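Family 88 glycosyl hydrolase (Bacteroides thetaiotaomicron, PDB 5NOA) probably acts as a polysaccharide lyase that removes rhamnose caps from complex arabinogalactan proteins, although its family is generally assigned hydrolase activity. Local coordinates at residues K319-K322 / Y323-T326; C369-V372 / R373-S377; D96-A99 / N100-Y103. All blocks are in the same frame, centred on the assembly; numbering follows the deposited sequence.

Interaction 1: residues K319-K322 / Y323-T326; sequences KAWK and YLST
Ser325 lies over one face of the Trp321 indole: its CB stands 4.0 Å from the centroid of the five-membered ring and 30° off the normal, a CH-pi contact offset toward the rim. Leu324 CD1 comes to Trp321 CE3 obliquely, at 4.0 Å. At the edge of the Tyr323 ring, near its plane, sits Ala320 O. CG anti to the backbone N (chi1 180°) carries the Trp321 indole to where Ser325, four residues on, comes over its face. With a tyrosine in place of Trp321, lacking the five-membered ring, Ser325 CB would probably lose its CH-pi partner and a gap would be likely to open beside Ala368 of helix 358-377.

All this belongs to helix 310-328 of a mainly helical fold consistent with the six-hairpin (alpha/alpha) barrel of its clan, the helix widening into a pi-type turn at 324-326. Trp321 O is gripped twice, by Ser325 N at 2.9 Å and by Ser325 OG at 2.8 Å, the donors arriving from opposite faces of its carbonyl plane. The backbone bond from Leu324 N to Ala320 O (2.9 Å) continues the helical pattern. Tyr323 OH is satisfied by Thr289, while Ala320 and Leu324 rest on Thr296 of helix 289-304.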
loop_
_atom_site.group_PDB
_atom_site.type_symbol
_atom_site.label_atom_id
_atom_site.label_comp_id
_atom_site.label_asym_id
_atom_site.label_seq_id
_atom_site.Cartn_x
_atom_site.Cartn_y
_atom_site.Cartn_z
ATOM N N LYS A 319 -10.781 14.904 -7.830
ATOM C CA LYS A 319 -10.454 14.586 -9.220
ATOM C C LYS A 319 -10.010 13.134 -9.336
ATOM O O LYS A 319 -10.315 12.467 -10.326
ATOM C CB LYS A 319 -9.380 15.525 -9.759
ATOM C CG LYS A 319 -9.860 16.909 -10.086
ATOM C CD LYS A 319 -8.780 17.729 -10.781
ATOM C CE LYS A 319 -7.889 18.387 -9.773
ATOM N NZ LYS A 319 -6.940 19.286 -10.472
ATOM N N ALA A 320 -9.249 12.652 -8.351
ATOM C CA ALA A 320 -8.793 11.260 -8.366
ATOM C C ALA A 320 -9.938 10.267 -8.240
ATOM O O ALA A 320 -9.995 9.277 -8.973
ATOM C CB ALA A 320 -7.750 11.042 -7.304
ATOM N N TRP A 321 -10.846 10.551 -7.312
ATOM C CA TRP A 321 -12.004 9.663 -7.147
ATOM C C TRP A 321 -12.890 9.678 -8.372
ATOM O O TRP A 321 -13.470 8.667 -8.743
ATOM C CB TRP A 321 -12.807 9.991 -5.879
ATOM C CG TRP A 321 -13.966 9.065 -5.763
ATOM C CD1 TRP A 321 -15.255 9.352 -6.051
ATOM C CD2 TRP A 321 -13.909 7.675 -5.463
ATOM N NE1 TRP A 321 -16.031 8.217 -5.918
ATOM C CE2 TRP A 321 -15.221 7.176 -5.562
ATOM C CE3 TRP A 321 -12.865 6.791 -5.106
ATOM C CZ2 TRP A 321 -15.512 5.839 -5.340
ATOM C CZ3 TRP A 321 -13.167 5.472 -4.888
ATOM C CH2 TRP A 321 -14.484 5.015 -4.998
ATOM N N LYS A 322 -13.013 10.839 -9.010
ATOM C CA LYS A 322 -13.725 10.907 -10.243
ATOM C C LYS A 322 -13.144 9.928 -11.303
ATOM O O LYS A 322 -13.867 9.163 -11.933
ATOM C CB LYS A 322 -13.741 12.340 -10.705
ATOM C CG LYS A 322 -14.314 12.509 -12.068
ATOM C CD LYS A 322 -14.458 13.989 -12.379
ATOM C CE LYS A 322 -14.823 14.222 -13.824
ATOM N NZ LYS A 322 -16.238 13.885 -14.008
ATOM N N TYR A 323 -11.829 9.930 -11.455
ATOM C CA TYR A 323 -11.186 8.971 -12.330
ATOM C C TYR A 323 -11.477 7.537 -11.884
ATOM O O TYR A 323 -11.819 6.677 -12.707
ATOM C CB TYR A 323 -9.664 9.238 -12.378
ATOM C CG TYR A 323 -8.928 8.024 -12.910
ATOM C CD1 TYR A 323 -8.920 7.710 -14.263
ATOM C CD2 TYR A 323 -8.337 7.123 -12.042
ATOM C CE1 TYR A 323 -8.334 6.560 -14.734
ATOM C CE2 TYR A 323 -7.723 5.979 -12.510
ATOM C CZ TYR A 323 -7.741 5.687 -13.863
ATOM O OH TYR A 323 -7.182 4.534 -14.388
ATOM N N LEU A 324 -11.285 7.253 -10.597
ATOM C CA LEU A 324 -11.447 5.860 -10.146
ATOM C C LEU A 324 -12.844 5.346 -10.378
ATOM O O LEU A 324 -13.016 4.219 -10.764
ATOM C CB LEU A 324 -11.066 5.740 -8.677
ATOM C CG LEU A 324 -9.586 5.949 -8.358
ATOM C CD1 LEU A 324 -9.381 6.083 -6.856
ATOM C CD2 LEU A 324 -8.741 4.824 -8.922
ATOM N N SER A 325 -13.829 6.184 -10.104
ATOM C CA SER A 325 -15.217 5.756 -10.165
ATOM C C SER A 325 -15.834 5.744 -11.529
ATOM O O SER A 325 -16.771 5.002 -11.756
ATOM C CB SER A 325 -16.041 6.585 -9.181
ATOM O OG SER A 325 -16.059 7.930 -9.517
ATOM N N THR A 326 -15.284 6.552 -12.427
ATOM C CA THR A 326 -15.801 6.693 -13.786
ATOM C C THR A 326 -15.047 5.954 -14.856
ATOM O O THR A 326 -15.642 5.583 -15.858
ATOM C CB THR A 326 -15.895 8.171 -14.229
ATOM O OG1 THR A 326 -14.596 8.797 -14.265
ATOM C CG2 THR A 326 -16.725 8.855 -13.288
#

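Interaction 2: residues C369-V372 / R373-S377; sequences CERV and RYLES
Glu370 and Arg373 meet because one chain folds and the other stays straight: the carboxylate arm is bent at its second torsion (chi2 62°), whereas the arginine places CG beside its own backbone N and runs extended from CG to NE, back along the helix. The two side chains cross at about a right angle, with carboxylate and guanidinium planes 34° apart. A salt bridge results, Arg373 NH1 to Glu370 OE1 at 2.9 Å. The N-H...O angle of 135° shows that this bond is bent, and NH1 reaches OE1 from above the carboxylate plane. Asn304, a neutral donor, holds Glu370 OE2, and Arg373 NH1 serves a second carboxylate, so its positive charge is probably shared between Glu370 and Glu67.

One turn on, Leu375 CD1 packs on Arg371 CG at 3.8 Å, and Leu375 CD2 lies over one face of the Arg371 guanidinium near its rim. Val372 and Glu376 run side by side, CG1 of the valine 3.5 Å from OE1 of the glutamate. Underneath are regular i to i+4 bonds, such as Leu375 N to Arg371 O at 2.9 Å.

Helix 358-377 lies among four others: Glu370 and Tyr374 face helix 289-304, Val372 faces helix 29-47, Cys369 and Arg373 touch helix 56-72, and Arg371 turns to helix 310-328, where Glu318 forms a salt bridge with its NH2.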
loop_
_atom_site.group_PDB
_atom_site.type_symbol
_atom_site.label_atom_id
_atom_site.label_comp_id
_atom_site.label_asym_id
_atom_site.label_seq_id
_atom_site.Cartn_x
_atom_site.Cartn_y
_atom_site.Cartn_z
ATOM N N CYS A 369 -12.858 2.925 0.799
ATOM C CA CYS A 369 -13.228 2.900 2.197
ATOM C C CYS A 369 -12.959 4.261 2.833
ATOM O O CYS A 369 -13.759 4.742 3.657
ATOM C CB CYS A 369 -12.496 1.800 2.931
ATOM S SG CYS A 369 -13.054 0.113 2.541
ATOM N N GLU A 370 -11.806 4.833 2.537
ATOM C CA GLU A 370 -11.469 6.124 3.122
ATOM C C GLU A 370 -12.400 7.225 2.619
ATOM O O GLU A 370 -12.712 8.150 3.376
ATOM C CB GLU A 370 -10.002 6.470 2.905
ATOM C CG GLU A 370 -9.502 7.530 3.857
ATOM C CD GLU A 370 -9.566 7.133 5.328
ATOM O OE1 GLU A 370 -9.491 5.921 5.690
ATOM O OE2 GLU A 370 -9.709 8.037 6.154
ATOM N N ARG A 371 -12.867 7.099 1.386
ATOM C CA ARG A 371 -13.859 8.041 0.893
ATOM C C ARG A 371 -15.158 7.970 1.663
ATOM O O ARG A 371 -15.752 9.002 1.960
ATOM C CB ARG A 371 -14.138 7.809 -0.587
ATOM C CG ARG A 371 -15.130 8.828 -1.105
ATOM C CD ARG A 371 -15.113 8.971 -2.568
ATOM N NE ARG A 371 -15.934 10.085 -3.016
ATOM C CZ ARG A 371 -15.567 11.366 -3.015
ATOM N NH1 ARG A 371 -14.390 11.768 -2.617
ATOM N NH2 ARG A 371 -16.423 12.268 -3.457
ATOM N N VAL A 372 -15.625 6.761 1.977
ATOM C CA VAL A 372 -16.831 6.634 2.802
ATOM C C VAL A 372 -16.663 7.371 4.116
ATOM O O VAL A 372 -17.570 8.096 4.551
ATOM C CB VAL A 372 -17.188 5.156 3.033
ATOM C CG1 VAL A 372 -18.296 5.010 4.075
ATOM C CG2 VAL A 372 -17.593 4.501 1.752
ATOM N N ARG A 373 -15.507 7.197 4.747
ATOM C CA ARG A 373 -15.237 7.892 6.006
ATOM C C ARG A 373 -15.300 9.418 5.872
ATOM O O ARG A 373 -15.887 10.122 6.704
ATOM C CB ARG A 373 -13.927 7.424 6.633
ATOM C CG ARG A 373 -13.932 5.916 6.935
ATOM C CD ARG A 373 -12.656 5.465 7.595
ATOM N NE ARG A 373 -12.599 3.993 7.754
ATOM C CZ ARG A 373 -11.889 3.162 6.998
ATOM N NH1 ARG A 373 -11.107 3.557 5.965
ATOM N NH2 ARG A 373 -11.941 1.864 7.301
ATOM N N TYR A 374 -14.731 9.943 4.795
ATOM C CA TYR A 374 -14.838 11.381 4.503
ATOM C C TYR A 374 -16.297 11.808 4.285
ATOM O O TYR A 374 -16.769 12.782 4.895
ATOM C CB TYR A 374 -13.997 11.713 3.260
ATOM C CG TYR A 374 -14.325 13.057 2.694
ATOM C CD1 TYR A 374 -14.035 14.208 3.404
ATOM C CD2 TYR A 374 -14.923 13.171 1.465
ATOM C CE1 TYR A 374 -14.352 15.450 2.904
ATOM C CE2 TYR A 374 -15.230 14.412 0.952
ATOM C CZ TYR A 374 -14.949 15.546 1.678
ATOM O OH TYR A 374 -15.295 16.786 1.144
ATOM N N LEU A 375 -17.022 11.104 3.421
ATOM C CA LEU A 375 -18.382 11.505 3.109
ATOM C C LEU A 375 -19.287 11.467 4.330
ATOM O O LEU A 375 -20.170 12.304 4.455
ATOM C CB LEU A 375 -18.941 10.666 1.973
ATOM C CG LEU A 375 -18.263 10.860 0.628
ATOM C CD1 LEU A 375 -18.735 9.774 -0.312
ATOM C CD2 LEU A 375 -18.484 12.255 0.045
ATOM N N GLU A 376 -19.080 10.479 5.201
ATOM C CA GLU A 376 -19.930 10.354 6.367
ATOM C C GLU A 376 -19.692 11.472 7.378
ATOM O O GLU A 376 -20.561 11.682 8.237
ATOM C CB GLU A 376 -19.766 8.968 7.006
ATOM C CG GLU A 376 -20.388 7.859 6.154
ATOM C CD GLU A 376 -20.360 6.495 6.757
ATOM O OE1 GLU A 376 -20.992 5.572 6.164
ATOM O OE2 GLU A 376 -19.670 6.320 7.764
ATOM N N SER A 377 -18.551 12.158 7.278
ATOM C CA SER A 377 -18.206 13.332 8.153
ATOM C C SER A 377 -19.007 14.563 7.777
ATOM O O SER A 377 -19.113 15.481 8.551
ATOM C CB SER A 377 -16.659 13.697 8.045
ATOM O OG SER A 377 -16.218 14.495 6.842
#

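Interaction 3: residues D96-A99 / N100-Y103; sequences DHKA and NWKY
Trp101 can be traced outward over Lys98 from its CB, which stands 3.4 Å from Lys98 O. CG, anti to the carbonyl carbon and beside the backbone N (chi1 -68°), swings the indole back over Lys98. The five-membered ring then lies against the lysine backbone, with Lys98 CA 3.6 Å from the ring centroid and only 3° off the normal, a nearly perpendicular CH-pi contact. CD1 approaches His97 O at 3.2 Å, while NE1 gives its hydrogen bond to Ser95 O. Farther along, CZ2 meets Lys98 CG at 3.7 Å, and CH2, at the far end of the indole, meets Lys98 CE at 3.9 Å. Aromatic and aliphatic chain thus lie side by side.

The backbone here makes two overlapping turns of 3-10 type in the loop between helices 75-87 and 120-130: Asn100 N binds His97 O at 2.8 Å, and Trp101 N binds Lys98 O at 3.0 Å from 66° above the carbonyl plane. A water donates to both Lys98 O and Trp101 O, bridging the two carbonyls. Beside the first turn, His97 CD2 touches Asn100 CG at 3.3 Å. Trp101 is buried, its ring meeting that of Tyr146 in helix 135-149, where Arg139 forms a salt bridge with Asp96.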
loop_
_atom_site.group_PDB
_atom_site.type_symbol
_atom_site.label_atom_id
_atom_site.label_comp_id
_atom_site.label_asym_id
_atom_site.label_seq_id
_atom_site.Cartn_x
_atom_site.Cartn_y
_atom_site.Cartn_z
ATOM N N ASP A 96 12.584 -22.874 7.766
ATOM C CA ASP A 96 13.085 -22.797 9.150
ATOM C C ASP A 96 14.628 -22.752 9.251
ATOM O O ASP A 96 15.195 -22.790 10.375
ATOM C CB ASP A 96 12.504 -23.935 9.986
ATOM C CG ASP A 96 11.023 -23.720 10.306
ATOM O OD1 ASP A 96 10.578 -22.575 10.422
ATOM O OD2 ASP A 96 10.285 -24.712 10.459
ATOM N N HIS A 97 15.294 -22.631 8.110
ATOM C CA HIS A 97 16.755 -22.677 8.064
ATOM C C HIS A 97 17.250 -21.221 7.966
ATOM O O HIS A 97 17.482 -20.659 6.888
ATOM C CB HIS A 97 17.195 -23.448 6.807
ATOM C CG HIS A 97 18.673 -23.778 6.749
ATOM N ND1 HIS A 97 19.543 -23.845 7.813
ATOM C CD2 HIS A 97 19.412 -24.041 5.647
ATOM C CE1 HIS A 97 20.738 -24.190 7.371
ATOM N NE2 HIS A 97 20.697 -24.269 6.057
ATOM N N LYS A 98 17.412 -20.616 9.140
ATOM C CA LYS A 98 17.736 -19.196 9.234
ATOM C C LYS A 98 18.985 -18.836 8.474
ATOM O O LYS A 98 19.044 -17.742 7.921
ATOM C CB LYS A 98 17.849 -18.741 10.680
ATOM C CG LYS A 98 16.500 -18.720 11.389
ATOM C CD LYS A 98 16.616 -18.007 12.713
ATOM C CE LYS A 98 15.321 -18.056 13.488
ATOM N NZ LYS A 98 15.327 -19.285 14.310
ATOM N N ALA A 99 19.971 -19.735 8.402
ATOM C CA ALA A 99 21.202 -19.428 7.629
ATOM C C ALA A 99 20.921 -19.215 6.130
ATOM O O ALA A 99 21.724 -18.609 5.434
ATOM C CB ALA A 99 22.248 -20.515 7.823
ATOM N N ASN A 100 19.861 -19.795 5.607
ATOM C CA ASN A 100 19.470 -19.638 4.206
ATOM C C ASN A 100 18.518 -18.482 4.021
ATOM O O ASN A 100 18.169 -18.231 2.871
ATOM C CB ASN A 100 18.844 -20.940 3.651
ATOM C CG ASN A 100 19.883 -21.916 3.106
ATOM O OD1 ASN A 100 21.068 -21.851 3.439
ATOM N ND2 ASN A 100 19.434 -22.839 2.291
ATOM N N TRP A 101 18.091 -17.778 5.090
ATOM C CA TRP A 101 17.120 -16.706 4.906
ATOM C C TRP A 101 17.699 -15.538 4.151
ATOM O O TRP A 101 18.791 -15.087 4.427
ATOM C CB TRP A 101 16.515 -16.177 6.225
ATOM C CG TRP A 101 15.618 -17.176 6.955
ATOM C CD1 TRP A 101 15.275 -18.438 6.535
ATOM C CD2 TRP A 101 14.888 -16.934 8.142
ATOM N NE1 TRP A 101 14.431 -19.011 7.444
ATOM C CE2 TRP A 101 14.155 -18.098 8.420
ATOM C CE3 TRP A 101 14.777 -15.837 9.022
ATOM C CZ2 TRP A 101 13.306 -18.199 9.529
ATOM C CZ3 TRP A 101 13.944 -15.945 10.118
ATOM C CH2 TRP A 101 13.238 -17.119 10.382
ATOM N N LYS A 102 16.934 -15.078 3.160
ATOM C CA LYS A 102 17.341 -14.031 2.234
ATOM C C LYS A 102 16.327 -12.904 2.176
ATOM O O LYS A 102 15.161 -13.084 2.504
ATOM C CB LYS A 102 17.604 -14.624 0.843
ATOM C CG LYS A 102 18.785 -15.636 0.840
ATOM C CD LYS A 102 18.976 -16.380 -0.471
ATOM C CE LYS A 102 20.052 -17.442 -0.403
ATOM N NZ LYS A 102 19.584 -18.612 0.389
ATOM N N TYR A 103 16.814 -11.754 1.743
ATOM C CA TYR A 103 15.992 -10.557 1.636
ATOM C C TYR A 103 16.119 -9.766 0.365
ATOM O O TYR A 103 15.518 -8.702 0.239
ATOM C CB TYR A 103 16.142 -9.642 2.844
ATOM C CG TYR A 103 17.467 -9.031 3.124
ATOM C CD1 TYR A 103 18.458 -9.759 3.782
ATOM C CD2 TYR A 103 17.703 -7.694 2.862
ATOM C CE1 TYR A 103 19.663 -9.163 4.119
ATOM C CE2 TYR A 103 18.871 -7.085 3.225
ATOM C CZ TYR A 103 19.862 -7.818 3.857
ATOM O OH TYR A 103 21.046 -7.242 4.256
HETATM O O HOH W 1 20.288 -15.680 6.677
#

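How the interactions relate
Interactions 1 and 2 lie on consecutive helices, 310-328 and 358-377, with centres 15 Å apart, and they touch: Trp321 CD1 packs 3.2 Å from Arg371 NE. Each is partly buried and pairs residues one helical turn apart, yet the chemistry differs. In interaction 1 a serine lying over an indole face bonds back to that tryptophan's own carbonyl; in interaction 2 charged side chains pair within their helix and with neighbouring ones. Interaction 3 lies on the opposite side of the chain's centre, its centre about 43 Å from both others. A surface loop contact, it relies on i to i+3 turns and a water, although its tryptophan is also buried, against helix 135-149 and a neighbouring loop.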